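Local coordinates for protein methylmalonyl-CoA carboxyltransferase 5S subunit (Propionibacterium freudenreichii subsp. shermanii, PDB 1RQB) that transfers a carboxyl group from the biotin of the 1.3S subunit to pyruvate, forming oxaloacetate at a cobalt-containing active site, at residues Ala438-Phe443 and Val462-Arg467; Ser74-Leu79 and Ala454-Val459; Ala59-Val64 and Asp284-Ile289; Ile27-Leu32 and Thr251-Met256. One frame throughout, in Å; residues are numbered along the deposited sequence.

Contact 1: Ala438-Phe443 and Val462-Arg467; sequences ATLKGF and VFFEHR
Leu440 meets the Phe464 ring at the start of the contact: its CB lies in the ring plane at the edge, and its CD1 comes within 3.9 Å of Phe464 CD1. The backbone then folds through a type II beta turn from Leu440 to Phe443, which brings the loop after helix 430-437 up to helix 460-466. At Lys441 the carbonyl is the part that touches, with O 3.3 Å from Phe464 CB, while the fully extended side chain runs past Glu465 and brings CD to 4.4 Å from Glu465 CG. Gly442 sits in the turn with a positive phi of 101°; having no side chain, it can bring its CA to 3.4 Å from Phe464 O in a CA-H...O contact. The Gly442 carbonyl O receives Arg467 NH2 at 3.0 Å; the oxygen lies in the guanidinium plane, but the donor stands well above the carbonyl plane and the N-H...O angle is a bent 134°. Phe443 ends the turn. Its side chain lies beside that of Phe464, whose CE1 comes to the edge of the Phe443 ring, near its plane, 4.1 Å from CD2, while Phe443 CA sits over one face of the Phe464 ring. Both rings also reach helix 447-455, Phe443 on Val450 and Phe464 on Asp449. Arg467 borders this packing: NH1 forms salt bridges with Asp449 and Asp82, while NH2 also reaches the turn. The two carboxylates would balance the arginine's charge and hold its head where NH2 faces the Gly442 carbonyl.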
loop_
_atom_site.group_PDB
_atom_site.type_symbol
_atom_site.label_atom_id
_atom_site.label_comp_id
_atom_site.label_asym_id
_atom_site.label_seq_id
_atom_site.Cartn_x
_atom_site.Cartn_y
_atom_site.Cartn_z
ATOM N N ALA A 438 -7.716 43.018 19.398
ATOM C CA ALA A 438 -7.121 43.679 20.569
ATOM C C ALA A 438 -8.077 43.718 21.762
ATOM O O ALA A 438 -7.668 44.088 22.862
ATOM C CB ALA A 438 -6.691 45.092 20.201
ATOM N N THR A 439 -9.338 43.331 21.580
ATOM C CA THR A 439 -10.295 43.374 22.696
ATOM C C THR A 439 -10.426 42.003 23.363
ATOM O O THR A 439 -11.127 41.863 24.364
ATOM C CB THR A 439 -11.705 43.785 22.229
ATOM O OG1 THR A 439 -12.284 42.722 21.466
ATOM C CG2 THR A 439 -11.640 45.036 21.362
ATOM N N LEU A 440 -9.751 40.990 22.830
ATOM C CA LEU A 440 -9.865 39.636 23.392
ATOM C C LEU A 440 -8.813 39.395 24.475
ATOM O O LEU A 440 -7.635 39.707 24.305
ATOM C CB LEU A 440 -9.693 38.590 22.285
ATOM C CG LEU A 440 -10.675 38.687 21.114
ATOM C CD1 LEU A 440 -10.316 37.652 20.062
ATOM C CD2 LEU A 440 -12.098 38.467 21.617
ATOM N N LYS A 441 -9.245 38.821 25.591
ATOM C CA LYS A 441 -8.318 38.492 26.683
ATOM C C LYS A 441 -7.293 37.486 26.154
ATOM O O LYS A 441 -7.656 36.507 25.506
ATOM C CB LYS A 441 -9.094 37.874 27.851
ATOM C CG LYS A 441 -8.221 37.438 29.017
ATOM C CD LYS A 441 -9.049 36.764 30.100
ATOM C CE LYS A 441 -8.168 36.283 31.247
ATOM N NZ LYS A 441 -8.938 35.494 32.253
ATOM N N GLY A 442 -6.012 37.730 26.424
ATOM C CA GLY A 442 -4.976 36.831 25.950
ATOM C C GLY A 442 -4.245 37.311 24.703
ATOM O O GLY A 442 -3.134 36.861 24.425
ATOM N N PHE A 443 -4.866 38.212 23.944
ATOM C CA PHE A 443 -4.257 38.770 22.728
ATOM C C PHE A 443 -2.855 39.288 23.063
ATOM O O PHE A 443 -2.685 40.055 24.008
ATOM C CB PHE A 443 -5.154 39.896 22.193
ATOM C CG PHE A 443 -4.589 40.619 21.009
ATOM C CD1 PHE A 443 -4.110 41.917 21.141
ATOM C CD2 PHE A 443 -4.541 40.009 19.760
ATOM C CE1 PHE A 443 -3.587 42.603 20.048
ATOM C CE2 PHE A 443 -4.018 40.683 18.656
ATOM C CZ PHE A 443 -3.539 41.985 18.800
ATOM N N VAL A 462 -11.350 31.661 22.507
ATOM C CA VAL A 462 -11.084 30.566 23.451
ATOM C C VAL A 462 -9.587 30.252 23.483
ATOM O O VAL A 462 -9.001 30.067 24.548
ATOM C CB VAL A 462 -11.859 29.294 23.059
ATOM C CG1 VAL A 462 -11.426 28.120 23.940
ATOM C CG2 VAL A 462 -13.350 29.532 23.218
ATOM N N PHE A 463 -8.959 30.211 22.317
ATOM C CA PHE A 463 -7.525 29.890 22.257
ATOM C C PHE A 463 -6.697 30.921 23.030
ATOM O O PHE A 463 -5.847 30.558 23.842
ATOM C CB PHE A 463 -7.041 29.827 20.805
ATOM C CG PHE A 463 -5.556 29.670 20.677
ATOM C CD1 PHE A 463 -4.905 28.592 21.276
ATOM C CD2 PHE A 463 -4.800 30.616 20.002
ATOM C CE1 PHE A 463 -3.521 28.466 21.204
ATOM C CE2 PHE A 463 -3.408 30.498 19.925
ATOM C CZ PHE A 463 -2.771 29.424 20.526
ATOM N N PHE A 464 -6.941 32.204 22.785
ATOM C CA PHE A 464 -6.164 33.265 23.444
ATOM C C PHE A 464 -6.286 33.166 24.966
ATOM O O PHE A 464 -5.345 33.479 25.695
ATOM C CB PHE A 464 -6.651 34.650 22.997
ATOM C CG PHE A 464 -6.273 35.016 21.582
ATOM C CD1 PHE A 464 -6.880 36.099 20.954
ATOM C CD2 PHE A 464 -5.306 34.296 20.884
ATOM C CE1 PHE A 464 -6.533 36.464 19.650
ATOM C CE2 PHE A 464 -4.949 34.651 19.580
ATOM C CZ PHE A 464 -5.565 35.737 18.963
ATOM N N GLU A 465 -7.437 32.719 25.450
ATOM C CA GLU A 465 -7.651 32.646 26.902
ATOM C C GLU A 465 -6.926 31.450 27.526
ATOM O O GLU A 465 -6.538 31.508 28.692
ATOM C CB GLU A 465 -9.143 32.534 27.213
ATOM C CG GLU A 465 -9.450 32.645 28.703
ATOM C CD GLU A 465 -10.561 31.718 29.158
ATOM O OE1 GLU A 465 -11.608 31.656 28.476
ATOM O OE2 GLU A 465 -10.389 31.060 30.208
ATOM N N HIS A 466 -6.708 30.382 26.759
ATOM C CA HIS A 466 -6.108 29.160 27.316
ATOM C C HIS A 466 -4.669 28.909 26.858
ATOM O O HIS A 466 -4.002 28.032 27.404
ATOM C CB HIS A 466 -6.958 27.958 26.906
ATOM C CG HIS A 466 -8.273 27.878 27.612
ATOM N ND1 HIS A 466 -8.376 27.603 28.959
ATOM C CD2 HIS A 466 -9.541 28.016 27.157
ATOM C CE1 HIS A 466 -9.652 27.572 29.303
ATOM N NE2 HIS A 466 -10.378 27.818 28.228
ATOM N N ARG A 467 -4.192 29.651 25.866
ATOM C CA ARG A 467 -2.849 29.433 25.306
ATOM C C ARG A 467 -1.759 29.327 26.374
ATOM O O ARG A 467 -0.817 28.552 26.217
ATOM C CB ARG A 467 -2.485 30.549 24.314
ATOM C CG ARG A 467 -1.001 30.544 23.899
ATOM C CD ARG A 467 -0.737 31.522 22.757
ATOM N NE ARG A 467 -1.234 32.865 23.044
ATOM C CZ ARG A 467 -1.403 33.802 22.119
ATOM N NH1 ARG A 467 -1.104 33.535 20.849
ATOM N NH2 ARG A 467 -1.889 34.995 22.455
#

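Contact 2: Ser74-Leu79 and Ala454-Val459; sequences SCIRFL and ALFPQV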
loop_
_atom_site.group_PDB
_atom_site.type_symbol
_atom_site.label_atom_id
_atom_site.label_comp_id
_atom_site.label_asym_id
_atom_site.label_seq_id
_atom_site.Cartn_x
_atom_site.Cartn_y
_atom_site.Cartn_z
ATOM N N SER A 74 -6.107 22.940 13.507
ATOM C CA SER A 74 -5.961 21.891 14.527
ATOM C C SER A 74 -5.195 22.395 15.751
ATOM O O SER A 74 -5.528 22.071 16.889
ATOM C CB SER A 74 -5.234 20.680 13.960
ATOM O OG SER A 74 -5.159 19.662 14.949
ATOM N N CYS A 75 -4.145 23.169 15.511
ATOM C CA CYS A 75 -3.332 23.687 16.619
ATOM C C CYS A 75 -4.186 24.496 17.597
ATOM O O CYS A 75 -4.155 24.256 18.803
ATOM C CB CYS A 75 -2.215 24.592 16.085
ATOM S SG CYS A 75 -0.755 23.711 15.490
ATOM N N ILE A 76 -4.966 25.443 17.093
ATOM C CA ILE A 76 -5.722 26.312 18.007
ATOM C C ILE A 76 -7.066 25.711 18.422
ATOM O O ILE A 76 -7.602 26.075 19.467
ATOM C CB ILE A 76 -6.006 27.683 17.373
ATOM C CG1 ILE A 76 -6.943 27.511 16.185
ATOM C CG2 ILE A 76 -4.699 28.351 16.941
ATOM C CD1 ILE A 76 -7.308 28.813 15.525
ATOM N N ARG A 77 -7.610 24.780 17.649
ATOM C CA ARG A 77 -8.942 24.268 17.999
ATOM C C ARG A 77 -8.858 23.032 18.897
ATOM O O ARG A 77 -9.688 22.867 19.789
ATOM C CB ARG A 77 -9.723 23.940 16.716
ATOM C CG ARG A 77 -11.193 23.588 16.929
ATOM C CD ARG A 77 -11.866 23.131 15.627
ATOM N NE ARG A 77 -11.826 24.116 14.545
ATOM C CZ ARG A 77 -12.721 25.085 14.366
ATOM N NH1 ARG A 77 -13.741 25.213 15.203
ATOM N NH2 ARG A 77 -12.605 25.921 13.338
ATOM N N PHE A 78 -7.852 22.181 18.709
ATOM C CA PHE A 78 -7.795 20.933 19.486
ATOM C C PHE A 78 -6.535 20.791 20.341
ATOM O O PHE A 78 -6.562 20.099 21.358
ATOM C CB PHE A 78 -7.814 19.719 18.547
ATOM C CG PHE A 78 -8.964 19.698 17.588
ATOM C CD1 PHE A 78 -8.733 19.584 16.222
ATOM C CD2 PHE A 78 -10.274 19.757 18.047
ATOM C CE1 PHE A 78 -9.791 19.528 15.321
ATOM C CE2 PHE A 78 -11.341 19.701 17.161
ATOM C CZ PHE A 78 -11.100 19.586 15.790
ATOM N N LEU A 79 -5.426 21.415 19.958
ATOM C CA LEU A 79 -4.179 21.169 20.696
ATOM C C LEU A 79 -3.745 22.349 21.567
ATOM O O LEU A 79 -2.682 22.288 22.185
ATOM C CB LEU A 79 -3.062 20.825 19.698
ATOM C CG LEU A 79 -3.365 19.730 18.664
ATOM C CD1 LEU A 79 -2.163 19.556 17.751
ATOM C CD2 LEU A 79 -3.696 18.415 19.359
ATOM N N ALA A 454 -8.365 36.794 12.403
ATOM C CA ALA A 454 -8.973 36.984 11.078
ATOM C C ALA A 454 -9.307 35.637 10.431
ATOM O O ALA A 454 -10.323 35.498 9.750
ATOM C CB ALA A 454 -8.013 37.776 10.173
ATOM N N LEU A 455 -8.452 34.643 10.655
ATOM C CA LEU A 455 -8.630 33.318 10.040
ATOM C C LEU A 455 -9.666 32.469 10.779
ATOM O O LEU A 455 -10.417 31.727 10.149
ATOM C CB LEU A 455 -7.289 32.576 10.008
ATOM C CG LEU A 455 -6.210 33.190 9.116
ATOM C CD1 LEU A 455 -4.873 32.490 9.340
ATOM C CD2 LEU A 455 -6.638 33.071 7.673
ATOM N N PHE A 456 -9.705 32.565 12.107
ATOM C CA PHE A 456 -10.623 31.739 12.906
ATOM C C PHE A 456 -11.259 32.581 14.014
ATOM O O PHE A 456 -10.988 32.389 15.198
ATOM C CB PHE A 456 -9.848 30.546 13.503
ATOM C CG PHE A 456 -9.235 29.648 12.457
ATOM C CD1 PHE A 456 -7.923 29.837 12.034
ATOM C CD2 PHE A 456 -10.008 28.672 11.829
ATOM C CE1 PHE A 456 -7.390 29.076 11.001
ATOM C CE2 PHE A 456 -9.483 27.902 10.791
ATOM C CZ PHE A 456 -8.174 28.107 10.376
ATOM N N PRO A 457 -12.145 33.509 13.638
ATOM C CA PRO A 457 -12.835 34.406 14.579
ATOM C C PRO A 457 -13.523 33.744 15.775
ATOM O O PRO A 457 -13.527 34.296 16.874
ATOM C CB PRO A 457 -13.873 35.115 13.706
ATOM C CG PRO A 457 -13.370 34.959 12.315
ATOM C CD PRO A 457 -12.721 33.611 12.285
ATOM N N GLN A 458 -14.093 32.563 15.554
ATOM C CA GLN A 458 -14.866 31.858 16.587
ATOM C C GLN A 458 -13.980 31.024 17.517
ATOM O O GLN A 458 -14.403 30.671 18.615
ATOM C CB GLN A 458 -15.898 30.950 15.920
ATOM C CG GLN A 458 -16.753 31.658 14.873
ATOM C CD GLN A 458 -17.489 32.869 15.417
ATOM O OE1 GLN A 458 -17.819 33.791 14.673
ATOM N NE2 GLN A 458 -17.762 32.865 16.720
ATOM N N VAL A 459 -12.763 30.698 17.095
ATOM C CA VAL A 459 -11.875 29.884 17.938
ATOM C C VAL A 459 -10.852 30.768 18.653
ATOM O O VAL A 459 -10.452 30.486 19.781
ATOM C CB VAL A 459 -11.111 28.837 17.096
ATOM C CG1 VAL A 459 -10.181 28.016 17.995
ATOM C CG2 VAL A 459 -12.097 27.935 16.375
#
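Val459 CG2 lies over one face of the Arg77 guanidinium, 3.4 Å from Arg77 NH1, and next to this pair Ile76 reaches across to Phe456. The contact joins helix 71-77 of the TIM-barrel domain, which follows strand 63-68, to the segment just after helix 447-455 in the conserved carboxylase domain, so it is a domain interface made by side chains without a hydrogen bond between the two segments. Arg77 and Val459 cross at about a right angle, and the methyl is offset toward the rim of the flat group. Arg77 also crosses Phe456 nearly perpendicularly, the guanidinium and ring planes being 83° apart; NH2 approaches ring atom CD2 at 4.1 Å, obliquely. The arginine chain is extended as far as CG and CD and then bends at chi3 (-59°), which turns its head toward Val459, while NE forms a salt bridge with Asp73 one helical turn earlier.

Ile76 makes the apolar contacts from helix 71-77. With chi1 at 66° its CG1 branch stands between the backbone N and the carbonyl carbon, and the extended chi2 carries CD1 to Phe456, where it lies 3.7 Å from Phe456 CB and touches CG and CD1 as well. The same branch crosses Val459 at a slant, so that it touches both residues. Phe456, where the chain leaves helical geometry, has its side chain about 8 Å from that of Ala70, a substrate-binding residue. Val459 divides its two methyls: CG2 serves the arginine, whereas CG1 lies 3.7 Å from Ile76 CG1 and 3.5 Å from the carbonyl O of the same isoleucine.

Contact 3: Ala59-Val64 and Asp284-Ile289; sequences AGYWSV and DRLHKI
Tyr61 directs its hydroxyl end at two aliphatic side chains of helix 283-296, with OH 3.3 Å from Leu286 CD2 and 4.1 Å from Ile289 CD1. The tyrosine CG lies beside the backbone N (chi1 -64°), and from there the long ring brings its far end to the helix although its first bond does not point at the helix. Leu286 and the ring meet at a slant, its CD2 being neither squarely over the face nor at the rim. Ile289 comes from the opposite direction and places CD1 at the ring edge, near the plane, where the same methyl also reaches Ala59.

These residues belong to the TIM barrel: helix 283-296 packs against the turn that links helix 53-58 to strand 63-68, with Gly60, at positive phi, making the break after the helix. Ala59 presents its small CB to three helix residues in turn, lying 4.1 Å from Arg285 CB, and 4.2 Å from both Leu286 CD2 and Ile289 CD1.

Arg285 touches the turn through the base of its chain alone. Its CB is 4.0 Å from Ala59 CA, and a bend at chi2 (-64°) leads the rest of the chain away, where NH1 forms a salt bridge with Asp55 of helix 53-58. The Tyr61 OH, bordered by the methyls of Leu286 and Ile289, has a weak hydrogen bond to Glu29 OE1 of strand 23-29, and the Tyr61 ring also packs on Ile27 of that strand.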
loop_
_atom_site.group_PDB
_atom_site.type_symbol
_atom_site.label_atom_id
_atom_site.label_comp_id
_atom_site.label_asym_id
_atom_site.label_seq_id
_atom_site.Cartn_x
_atom_site.Cartn_y
_atom_site.Cartn_z
ATOM N N ALA A 59 18.299 14.056 6.424
ATOM C CA ALA A 59 17.972 12.913 5.557
ATOM C C ALA A 59 18.256 13.196 4.079
ATOM O O ALA A 59 18.482 12.260 3.313
ATOM C CB ALA A 59 16.516 12.516 5.746
ATOM N N GLY A 60 18.230 14.461 3.666
ATOM C CA GLY A 60 18.483 14.786 2.264
ATOM C C GLY A 60 17.261 15.145 1.423
ATOM O O GLY A 60 17.313 15.129 0.194
ATOM N N TYR A 61 16.161 15.496 2.074
ATOM C CA TYR A 61 14.922 15.838 1.358
ATOM C C TYR A 61 15.059 17.176 0.627
ATOM O O TYR A 61 15.784 18.067 1.068
ATOM C CB TYR A 61 13.771 15.966 2.349
ATOM C CG TYR A 61 13.406 14.700 3.065
ATOM C CD1 TYR A 61 13.569 14.587 4.448
ATOM C CD2 TYR A 61 12.827 13.634 2.376
ATOM C CE1 TYR A 61 13.153 13.437 5.135
ATOM C CE2 TYR A 61 12.404 12.482 3.051
ATOM C CZ TYR A 61 12.567 12.396 4.428
ATOM O OH TYR A 61 12.096 11.293 5.097
ATOM N N TRP A 62 14.329 17.326 -0.476
ATOM C CA TRP A 62 14.332 18.594 -1.222
ATOM C C TRP A 62 13.636 19.648 -0.354
ATOM O O TRP A 62 14.071 20.794 -0.258
ATOM C CB TRP A 62 13.584 18.443 -2.551
ATOM C CG TRP A 62 13.608 19.722 -3.349
ATOM C CD1 TRP A 62 14.671 20.245 -4.035
ATOM C CD2 TRP A 62 12.564 20.697 -3.421
ATOM N NE1 TRP A 62 14.354 21.498 -4.519
ATOM C CE2 TRP A 62 13.067 21.798 -4.159
ATOM C CE3 TRP A 62 11.254 20.752 -2.928
ATOM C CZ2 TRP A 62 12.300 22.948 -4.416
ATOM C CZ3 TRP A 62 10.487 21.896 -3.185
ATOM C CH2 TRP A 62 11.017 22.977 -3.922
ATOM N N SER A 63 12.537 19.243 0.278
ATOM C CA SER A 63 11.795 20.120 1.196
ATOM C C SER A 63 11.065 19.250 2.219
ATOM O O SER A 63 10.912 18.043 2.033
ATOM C CB SER A 63 10.774 21.007 0.454
ATOM O OG SER A 63 9.667 20.256 -0.028
ATOM N N VAL A 64 10.648 19.888 3.301
ATOM C CA VAL A 64 9.915 19.238 4.397
ATOM C C VAL A 64 8.589 19.979 4.586
ATOM O O VAL A 64 8.570 21.133 5.013
ATOM C CB VAL A 64 10.737 19.316 5.702
ATOM C CG1 VAL A 64 9.963 18.675 6.852
ATOM C CG2 VAL A 64 12.098 18.602 5.494
ATOM N N ASP A 284 19.976 5.441 6.589
ATOM C CA ASP A 284 20.092 5.305 8.048
ATOM C C ASP A 284 19.220 6.356 8.739
ATOM O O ASP A 284 18.584 6.071 9.752
ATOM C CB ASP A 284 21.528 5.490 8.521
ATOM C CG ASP A 284 21.667 5.257 10.019
ATOM O OD1 ASP A 284 22.662 5.726 10.616
ATOM O OD2 ASP A 284 20.773 4.592 10.600
ATOM N N ARG A 285 19.194 7.575 8.202
ATOM C CA ARG A 285 18.360 8.626 8.801
ATOM C C ARG A 285 16.888 8.249 8.628
ATOM O O ARG A 285 16.083 8.417 9.543
ATOM C CB ARG A 285 18.614 9.993 8.143
ATOM C CG ARG A 285 19.989 10.607 8.408
ATOM C CD ARG A 285 20.214 10.940 9.892
ATOM N NE ARG A 285 21.500 11.612 10.050
ATOM C CZ ARG A 285 21.849 12.367 11.087
ATOM N NH1 ARG A 285 21.014 12.568 12.096
ATOM N NH2 ARG A 285 23.039 12.953 11.095
ATOM N N LEU A 286 16.543 7.730 7.455
ATOM C CA LEU A 286 15.152 7.336 7.188
ATOM C C LEU A 286 14.714 6.258 8.184
ATOM O O LEU A 286 13.583 6.265 8.668
ATOM C CB LEU A 286 15.007 6.804 5.753
ATOM C CG LEU A 286 15.292 7.786 4.613
ATOM C CD1 LEU A 286 14.984 7.128 3.267
ATOM C CD2 LEU A 286 14.424 9.025 4.785
ATOM N N HIS A 287 15.607 5.321 8.479
ATOM C CA HIS A 287 15.286 4.235 9.415
ATOM C C HIS A 287 14.977 4.811 10.801
ATOM O O HIS A 287 14.061 4.356 11.485
ATOM C CB HIS A 287 16.469 3.271 9.501
ATOM C CG HIS A 287 16.234 2.113 10.416
ATOM N ND1 HIS A 287 15.423 1.051 10.077
ATOM C CD2 HIS A 287 16.680 1.860 11.668
ATOM C CE1 HIS A 287 15.380 0.194 11.081
ATOM N NE2 HIS A 287 16.135 0.661 12.059
ATOM N N LYS A 288 15.737 5.822 11.212
ATOM C CA LYS A 288 15.523 6.441 12.529
ATOM C C LYS A 288 14.188 7.188 12.557
ATOM O O LYS A 288 13.472 7.163 13.557
ATOM C CB LYS A 288 16.651 7.427 12.869
ATOM C CG LYS A 288 18.029 6.803 12.973
ATOM C CD LYS A 288 19.050 7.868 13.363
ATOM C CE LYS A 288 20.468 7.315 13.385
ATOM N NZ LYS A 288 20.599 6.095 14.235
ATOM N N ILE A 289 13.861 7.873 11.471
ATOM C CA ILE A 289 12.593 8.612 11.407
ATOM C C ILE A 289 11.434 7.615 11.439
ATOM O O ILE A 289 10.443 7.801 12.145
ATOM C CB ILE A 289 12.529 9.452 10.108
ATOM C CG1 ILE A 289 13.678 10.464 10.106
ATOM C CG2 ILE A 289 11.174 10.174 9.994
ATOM C CD1 ILE A 289 13.997 11.032 8.721
#

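Contact 4: Ile27-Leu32 and Thr251-Met256; sequences ITELVL and TAISSM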
loop_
_atom_site.group_PDB
_atom_site.type_symbol
_atom_site.label_atom_id
_atom_site.label_comp_id
_atom_site.label_asym_id
_atom_site.label_seq_id
_atom_site.Cartn_x
_atom_site.Cartn_y
_atom_site.Cartn_z
ATOM N N ILE A 27 12.961 14.463 -3.273
ATOM C CA ILE A 27 11.854 13.926 -2.470
ATOM C C ILE A 27 11.429 14.949 -1.416
ATOM O O ILE A 27 12.268 15.510 -0.713
ATOM C CB ILE A 27 12.269 12.666 -1.690
ATOM C CG1 ILE A 27 12.646 11.541 -2.659
ATOM C CG2 ILE A 27 11.137 12.260 -0.717
ATOM C CD1 ILE A 27 11.512 11.007 -3.473
ATOM N N THR A 28 10.124 15.184 -1.331
ATOM C CA THR A 28 9.567 16.071 -0.299
ATOM C C THR A 28 8.888 15.180 0.744
ATOM O O THR A 28 8.063 14.335 0.396
ATOM C CB THR A 28 8.545 17.064 -0.892
ATOM O OG1 THR A 28 9.250 18.120 -1.549
ATOM C CG2 THR A 28 7.650 17.677 0.213
ATOM N N GLU A 29 9.262 15.344 2.014
ATOM C CA GLU A 29 8.703 14.542 3.113
ATOM C C GLU A 29 7.440 15.219 3.654
ATOM O O GLU A 29 7.433 16.422 3.912
ATOM C CB GLU A 29 9.747 14.372 4.221
ATOM C CG GLU A 29 9.275 13.549 5.434
ATOM C CD GLU A 29 8.791 12.145 5.074
ATOM O OE1 GLU A 29 9.534 11.350 4.434
ATOM O OE2 GLU A 29 7.650 11.833 5.445
ATOM N N LEU A 30 6.390 14.424 3.876
ATOM C CA LEU A 30 5.087 14.956 4.300
ATOM C C LEU A 30 4.692 14.528 5.716
ATOM O O LEU A 30 3.604 14.878 6.172
ATOM C CB LEU A 30 4.006 14.437 3.351
ATOM C CG LEU A 30 4.185 14.728 1.859
ATOM C CD1 LEU A 30 3.192 13.875 1.047
ATOM C CD2 LEU A 30 3.933 16.215 1.614
ATOM N N VAL A 31 5.548 13.803 6.422
ATOM C CA VAL A 31 5.164 13.278 7.743
ATOM C C VAL A 31 4.742 14.358 8.741
ATOM O O VAL A 31 3.871 14.108 9.574
ATOM C CB VAL A 31 6.296 12.408 8.388
ATOM C CG1 VAL A 31 7.501 13.277 8.757
ATOM C CG2 VAL A 31 5.757 11.689 9.641
ATOM N N LEU A 32 5.318 15.555 8.663
ATOM C CA LEU A 32 5.004 16.597 9.652
ATOM C C LEU A 32 3.737 17.388 9.317
ATOM O O LEU A 32 3.308 18.219 10.116
ATOM C CB LEU A 32 6.181 17.557 9.810
ATOM C CG LEU A 32 7.498 16.892 10.228
ATOM C CD1 LEU A 32 8.574 17.964 10.318
ATOM C CD2 LEU A 32 7.351 16.155 11.570
ATOM N N THR A 251 6.324 12.144 -0.585
ATOM C CA THR A 251 6.101 10.836 0.046
ATOM C C THR A 251 6.049 11.010 1.566
ATOM O O THR A 251 6.370 12.071 2.100
ATOM C CB THR A 251 7.248 9.838 -0.299
ATOM O OG1 THR A 251 8.483 10.345 0.231
ATOM C CG2 THR A 251 7.395 9.675 -1.820
ATOM N N ALA A 252 5.650 9.948 2.253
ATOM C CA ALA A 252 5.568 9.974 3.722
ATOM C C ALA A 252 6.372 8.796 4.278
ATOM O O ALA A 252 6.307 7.695 3.734
ATOM C CB ALA A 252 4.097 9.853 4.176
ATOM N N ILE A 253 7.106 9.022 5.369
ATOM C CA ILE A 253 7.897 7.941 5.981
ATOM C C ILE A 253 6.995 6.712 6.127
ATOM O O ILE A 253 5.821 6.826 6.477
ATOM C CB ILE A 253 8.518 8.412 7.323
ATOM C CG1 ILE A 253 9.765 7.564 7.656
ATOM C CG2 ILE A 253 7.477 8.367 8.429
ATOM C CD1 ILE A 253 10.927 7.772 6.681
ATOM N N SER A 254 7.556 5.526 5.882
ATOM C CA SER A 254 6.786 4.275 5.800
ATOM C C SER A 254 5.885 3.968 7.001
ATOM O O SER A 254 4.828 3.368 6.812
ATOM C CB SER A 254 7.714 3.086 5.490
ATOM O OG SER A 254 8.611 2.824 6.547
ATOM N N SER A 255 6.246 4.348 8.223
ATOM C CA SER A 255 5.385 4.032 9.373
ATOM C C SER A 255 4.159 4.950 9.433
ATOM O O SER A 255 3.268 4.761 10.259
ATOM C CB SER A 255 6.181 4.130 10.681
ATOM O OG SER A 255 6.966 5.313 10.714
HETATM N N MSE A 256 4.101 5.942 8.555
HETATM C CA MSE A 256 2.980 6.894 8.500
HETATM C C MSE A 256 2.543 7.042 7.041
HETATM O O MSE A 256 2.366 8.165 6.571
HETATM C CB MSE A 256 3.453 8.269 8.955
HETATM C CG MSE A 256 4.036 8.314 10.332
HETATM SE SE MSE A 256 2.572 8.444 11.554
HETATM C CE MSE A 256 2.211 10.353 11.372
#
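Glu29 OE2 is gripped by two backbone N-H groups: Ile253 N, at 2.9 Å, donates to the syn lone pair of OE2, and Val31 N, at 3.0 Å, to its anti lone pair in a capping bond at the start of helix 31-39. With CG anti to the backbone N (chi1 180°), a bend at chi2 (57°) curls the carboxylate back to this place. Beside it runs the tight part of the contact, a parallel pairing of TIM-barrel strands, in which Thr251 N donates to Thr28 O at 3.0 Å and Thr251 O accepts from Leu30 N at 2.9 Å. Leu30 CG packs on that same oxygen, and its side chain ends about 6 Å from the cobalt ion.

Beyond the strand ends no hydrogen bond crosses between Val31 and its partners, which meet more loosely through methyl and methylene groups. Val31 CG2 lies 3.9 Å from both Ile253 CG2 and selenomethionine Met256 CG, and Phe293 of helix 283-296 covers this side. Ser255 is partly exposed, and Ser254 packs on Val309 of the second subunit.

With OE1 hydrogen-bonded to Thr265, the buried carboxylate has partners at both oxygens, consistent with a stabilised negative charge.

In the fold
Contacts 3 and 4 lie together in the TIM barrel, their centres 9 Å apart, on neighbouring strands 23-29 and 63-68 of one parallel sheet; Ser63 of one probably hydrogen-bonds Thr28 of the other. Contacts 1 and 2 form a second pair with centres 11 Å apart, where Phe463 packs on Ile76 and helices 447-455 and 460-466 follow each other. The centres of contacts 2 and 4 are 25 Å apart. Along the chain contacts 3 and 4 interleave and close before contact 1 opens, whereas contact 2 spans from helix 71-77 to the C-terminal region. Contact 2 thus directly joins the carboxylase domain to the barrel, near the C-terminal ends of whose strands the cobalt is bound.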